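Local coordinates for sensory box/GGDEF family protein (Caulobacter crescentus, PDB 4YME) that probably takes part in cyclic di-GMP turnover, this piece being its GGDEF domain, a type that in active relatives makes cyclic di-GMP from two GTP molecules, at residues I37-D42 / G104-M109; K45-N48 / L54-D57. All coordinates share one frame; numbering follows the deposited sequence.

Contact 1. Residues I37-D42 / G104-M109; sequences ICIDLD and GRLIEM
Leu106 faces Ile37 and Ile39 from a helical turn that is closed by a 2.9 Å backbone bond from Met109 N to Arg105 O. No hydrogen bond crosses between 37-42 and 104-109, and the contact is purely aliphatic. It belongs to the ferredoxin-like GGDEF fold: strand 33-41 is an inner strand of the antiparallel sheet, and helix 95-109 packs on one of its faces. Beta geometry sends alternate side chains to opposite faces, so Ile37 and Ile39 look toward this helix while Cys38 and Asp40 face helix 139-156. Isoleucine suits both places: beta-branching favours the extended backbone, and the aliphatic side chain suits the buried face.

A single leucine methyl serves both isoleucines. Ile37 and Leu106 reach out tip to tip, with Ile37 CD1 4.1 Å from Leu106 CD1. Ile39 instead meets the leucine at about a right angle, and its CD1 is also 4.1 Å from Leu106 CD1. In both isoleucines CG1 stands anti to the carbonyl carbon (chi1 -57° in Ile37, -59° in Ile39), and this together with an extended chi2 carries each CD1 to the helix side. The backbones keep an ordinary helix-on-sheet spacing, Ile39 CA to Ile107 CA 9.0 Å, which side chains of this size fill from the two sides. Leu127 of strand 125-131 touches both isoleucines, and Leu67 of helix 53-70 touches Leu106, so the small apolar contact is part of a wider buried core.

Charge is kept to the outer side of the helix, where Arg105 forms a salt bridge with Glu101. Leu106 CD1 sits over the 6.3 Å gap between Ile37 CD1 and Ile39 CD1.

Contact 2. Residues K45-N48 / L54-D57; sequences KEAN and LAGD
Asn48 brings its carboxamide against the backbone of Gly56, oxygen first, although its CB points neither at nor away from 54-57. Chi1 (-74°) sets CG anti to the carbonyl carbon, and chi2 (-36°) turns OD1 to Gly56. OD1 lies 3.1 Å from both Gly56 CA and Gly56 N, the nitrogen standing roughly 40° out of the carboxamide plane. With no side chain on Gly56, OD1 can lie directly against its backbone; Asn48 CA and Gly56 CA are only 5.1 Å apart.

Beside this approach, two alanines face each other. Ala47 CB and Ala55 CB meet at 4.2 Å, and Ala55 CB also rests 3.6 Å from Ala47 O. Methyl groups this short let two helices come nearly into backbone contact.

These segments carry signature sequences of GGDEF domains; as in characterised relatives, Asn48 and Asp57 probably contribute to the guanine pocket for GTP. Lys45 points away from the partner segment and forms a salt bridge with Asp49 of its own helix. Helices 44-51 and 53-70 follow one another with a break of a single residue and pack against each other here, while Phe116 of strand 114-116 covers Leu54 and Ala55.

Overall arrangement
The two contacts lie about 18 Å apart, centre to centre, and differ in depth: contact 1 is near the middle of the domain, contact 2 toward one end, though its touching residues are still largely buried. Contact 1 joins sheet to helix across many residues of sequence, using long aliphatic chains. Contact 2 joins two successive helices, using alanine, glycine and an asparagine amide over a much shorter span. They share no element directly, but strand 33-41 is followed in the chain by helix 44-51. Both segments of contact 2 lie between those of contact 1 in sequence, nested within the loop it closes. Helix 53-70 connects them further, starting in contact 2 and ending beside contact 1.

Contact 1. Residues I37-D42 / G104-M109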
loop_
_atom_site.group_PDB
_atom_site.type_symbol
_atom_site.label_atom_id
_atom_site.label_comp_id
_atom_site.label_asym_id
_atom_site.label_seq_id
_atom_site.Cartn_x
_atom_site.Cartn_y
_atom_site.Cartn_z
ATOM N N ILE A 37 -5.422 -0.225 -2.358
ATOM C CA ILE A 37 -5.032 0.828 -1.463
ATOM C C ILE A 37 -3.660 1.297 -1.834
ATOM O O ILE A 37 -2.711 0.513 -1.758
ATOM C CB ILE A 37 -5.071 0.380 -0.017
ATOM C CG1 ILE A 37 -6.455 -0.130 0.358
ATOM C CG2 ILE A 37 -4.651 1.507 0.895
ATOM C CD1 ILE A 37 -6.584 -0.858 1.650
ATOM N N CYS A 38 -3.538 2.553 -2.225
ATOM C CA CYS A 38 -2.254 3.163 -2.527
ATOM C C CYS A 38 -1.778 3.994 -1.334
ATOM O O CYS A 38 -2.540 4.781 -0.787
ATOM C CB CYS A 38 -2.434 4.016 -3.787
ATOM S SG CYS A 38 -0.957 4.772 -4.485
ATOM N N ILE A 39 -0.521 3.811 -0.937
ATOM C CA ILE A 39 -0.002 4.374 0.300
ATOM C C ILE A 39 1.290 5.088 0.032
ATOM O O ILE A 39 2.106 4.603 -0.755
ATOM C CB ILE A 39 0.353 3.248 1.288
ATOM C CG1 ILE A 39 -0.865 2.395 1.612
ATOM C CG2 ILE A 39 1.053 3.784 2.547
ATOM C CD1 ILE A 39 -0.561 1.035 2.235
ATOM N N ASP A 40 1.491 6.249 0.647
ATOM C CA ASP A 40 2.819 6.832 0.577
ATOM C C ASP A 40 3.202 7.411 1.903
ATOM O O ASP A 40 2.375 7.472 2.786
ATOM C CB ASP A 40 3.033 7.720 -0.603
ATOM C CG ASP A 40 2.470 9.065 -0.472
ATOM O OD1 ASP A 40 1.806 9.371 0.526
ATOM O OD2 ASP A 40 2.881 9.855 -1.357
ATOM N N LEU A 41 4.478 7.696 2.081
ATOM C CA LEU A 41 4.996 8.113 3.375
ATOM C C LEU A 41 5.115 9.641 3.425
ATOM O O LEU A 41 5.646 10.276 2.517
ATOM C CB LEU A 41 6.360 7.444 3.662
ATOM C CG LEU A 41 6.293 5.917 3.720
ATOM C CD1 LEU A 41 7.685 5.374 4.028
ATOM C CD2 LEU A 41 5.244 5.397 4.777
ATOM N N ASP A 42 4.700 10.197 4.550
ATOM C CA ASP A 42 4.622 11.666 4.697
ATOM C C ASP A 42 5.987 12.317 4.752
ATOM O O ASP A 42 6.144 13.480 4.313
ATOM C CB ASP A 42 3.804 12.017 5.925
ATOM C CG ASP A 42 2.297 11.755 5.737
ATOM O OD1 ASP A 42 1.830 11.375 4.654
ATOM O OD2 ASP A 42 1.622 11.905 6.746
ATOM N N GLY A 104 -7.850 2.183 7.931
ATOM C CA GLY A 104 -7.613 2.784 9.232
ATOM C C GLY A 104 -6.495 2.080 9.967
ATOM O O GLY A 104 -5.625 2.745 10.557
ATOM N N ARG A 105 -6.477 0.747 9.913
ATOM C CA ARG A 105 -5.459 -0.024 10.604
ATOM C C ARG A 105 -4.071 0.240 9.997
ATOM O O ARG A 105 -3.088 0.352 10.710
ATOM C CB ARG A 105 -5.777 -1.510 10.601
ATOM C CG ARG A 105 -6.793 -1.917 11.648
ATOM C CD ARG A 105 -6.963 -3.455 11.714
ATOM N NE ARG A 105 -7.668 -3.993 10.554
ATOM C CZ ARG A 105 -7.193 -4.853 9.653
ATOM N NH1 ARG A 105 -5.930 -5.305 9.688
ATOM N NH2 ARG A 105 -8.023 -5.258 8.676
ATOM N N LEU A 106 -4.025 0.357 8.675
ATOM C CA LEU A 106 -2.773 0.669 7.992
ATOM C C LEU A 106 -2.230 2.033 8.442
ATOM O O LEU A 106 -1.033 2.180 8.727
ATOM C CB LEU A 106 -2.945 0.631 6.465
ATOM C CG LEU A 106 -3.196 -0.769 5.884
ATOM C CD1 LEU A 106 -3.532 -0.672 4.451
ATOM C CD2 LEU A 106 -2.008 -1.719 6.190
ATOM N N ILE A 107 -3.071 3.051 8.446
ATOM C CA ILE A 107 -2.626 4.389 8.863
ATOM C C ILE A 107 -2.064 4.308 10.315
ATOM O O ILE A 107 -0.998 4.840 10.622
ATOM C CB ILE A 107 -3.775 5.429 8.739
ATOM C CG1 ILE A 107 -4.053 5.701 7.257
ATOM C CG2 ILE A 107 -3.433 6.726 9.484
ATOM C CD1 ILE A 107 -5.330 6.346 7.019
ATOM N N GLU A 108 -2.760 3.612 11.179
ATOM C CA GLU A 108 -2.312 3.494 12.576
ATOM C C GLU A 108 -0.952 2.802 12.677
ATOM O O GLU A 108 -0.014 3.297 13.384
ATOM C CB GLU A 108 -3.330 2.728 13.426
ATOM C CG GLU A 108 -2.965 2.738 14.932
ATOM C CD GLU A 108 -2.559 4.126 15.400
ATOM O OE1 GLU A 108 -3.346 5.074 15.148
ATOM O OE2 GLU A 108 -1.452 4.281 15.998
HETATM N N MSE A 109 -0.814 1.714 11.945
HETATM C CA MSE A 109 0.430 0.955 12.052
HETATM C C MSE A 109 1.619 1.694 11.466
HETATM O O MSE A 109 2.730 1.509 11.936
HETATM C CB MSE A 109 0.284 -0.415 11.444
HETATM C CG MSE A 109 0.353 -0.471 9.935
HETATM SE SE MSE A 109 0.229 -2.321 9.250
HETATM C CE MSE A 109 -0.981 -2.918 10.735
#

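Contact 2. Residues K45-N48 / L54-D57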
loop_
_atom_site.group_PDB
_atom_site.type_symbol
_atom_site.label_atom_id
_atom_site.label_comp_id
_atom_site.label_asym_id
_atom_site.label_seq_id
_atom_site.Cartn_x
_atom_site.Cartn_y
_atom_site.Cartn_z
ATOM N N LYS A 45 10.950 12.142 2.014
ATOM C CA LYS A 45 11.892 13.122 1.424
ATOM C C LYS A 45 12.736 13.768 2.511
ATOM O O LYS A 45 13.937 13.853 2.380
ATOM C CB LYS A 45 11.197 14.195 0.615
ATOM C CG LYS A 45 12.175 15.221 0.019
ATOM C CD LYS A 45 11.478 16.232 -0.924
ATOM C CE LYS A 45 12.137 17.644 -0.772
ATOM N NZ LYS A 45 13.584 17.671 -1.092
ATOM N N GLU A 46 12.095 14.159 3.597
ATOM C CA GLU A 46 12.822 14.807 4.669
ATOM C C GLU A 46 13.834 13.840 5.311
ATOM O O GLU A 46 14.936 14.244 5.667
ATOM C CB GLU A 46 11.825 15.388 5.659
ATOM C CG GLU A 46 12.443 16.176 6.758
ATOM C CD GLU A 46 12.727 15.319 7.935
ATOM O OE1 GLU A 46 12.089 14.243 8.039
ATOM O OE2 GLU A 46 13.562 15.708 8.769
ATOM N N ALA A 47 13.522 12.545 5.429
ATOM C CA ALA A 47 14.518 11.571 5.955
ATOM C C ALA A 47 15.747 11.504 5.062
ATOM O O ALA A 47 16.901 11.548 5.504
ATOM C CB ALA A 47 13.890 10.145 6.103
ATOM N N ASN A 48 15.511 11.450 3.761
ATOM C CA ASN A 48 16.625 11.431 2.829
ATOM C C ASN A 48 17.450 12.742 2.864
ATOM O O ASN A 48 18.671 12.700 2.856
ATOM C CB ASN A 48 16.079 11.184 1.443
ATOM C CG ASN A 48 15.641 9.712 1.269
ATOM O OD1 ASN A 48 16.278 8.809 1.804
ATOM N ND2 ASN A 48 14.570 9.517 0.537
ATOM N N LEU A 54 20.215 6.193 3.025
ATOM C CA LEU A 54 20.075 5.028 3.892
ATOM C C LEU A 54 18.952 5.235 4.927
ATOM O O LEU A 54 18.338 4.255 5.383
ATOM C CB LEU A 54 21.388 4.648 4.588
ATOM C CG LEU A 54 22.454 4.252 3.564
ATOM C CD1 LEU A 54 23.841 4.189 4.238
ATOM C CD2 LEU A 54 22.114 2.966 2.848
ATOM N N ALA A 55 18.645 6.486 5.264
ATOM C CA ALA A 55 17.525 6.760 6.187
ATOM C C ALA A 55 16.190 6.481 5.494
ATOM O O ALA A 55 15.301 5.843 6.090
ATOM C CB ALA A 55 17.541 8.193 6.653
ATOM N N GLY A 56 16.036 7.010 4.307
ATOM C CA GLY A 56 14.802 6.717 3.543
ATOM C C GLY A 56 14.659 5.222 3.320
ATOM O O GLY A 56 13.546 4.663 3.477
ATOM N N ASP A 57 15.749 4.526 3.050
ATOM C CA ASP A 57 15.692 3.059 2.902
ATOM C C ASP A 57 15.194 2.346 4.149
ATOM O O ASP A 57 14.410 1.399 4.067
ATOM C CB ASP A 57 17.036 2.496 2.421
ATOM C CG ASP A 57 17.350 2.866 1.006
ATOM O OD1 ASP A 57 16.536 3.505 0.288
ATOM O OD2 ASP A 57 18.503 2.528 0.592
#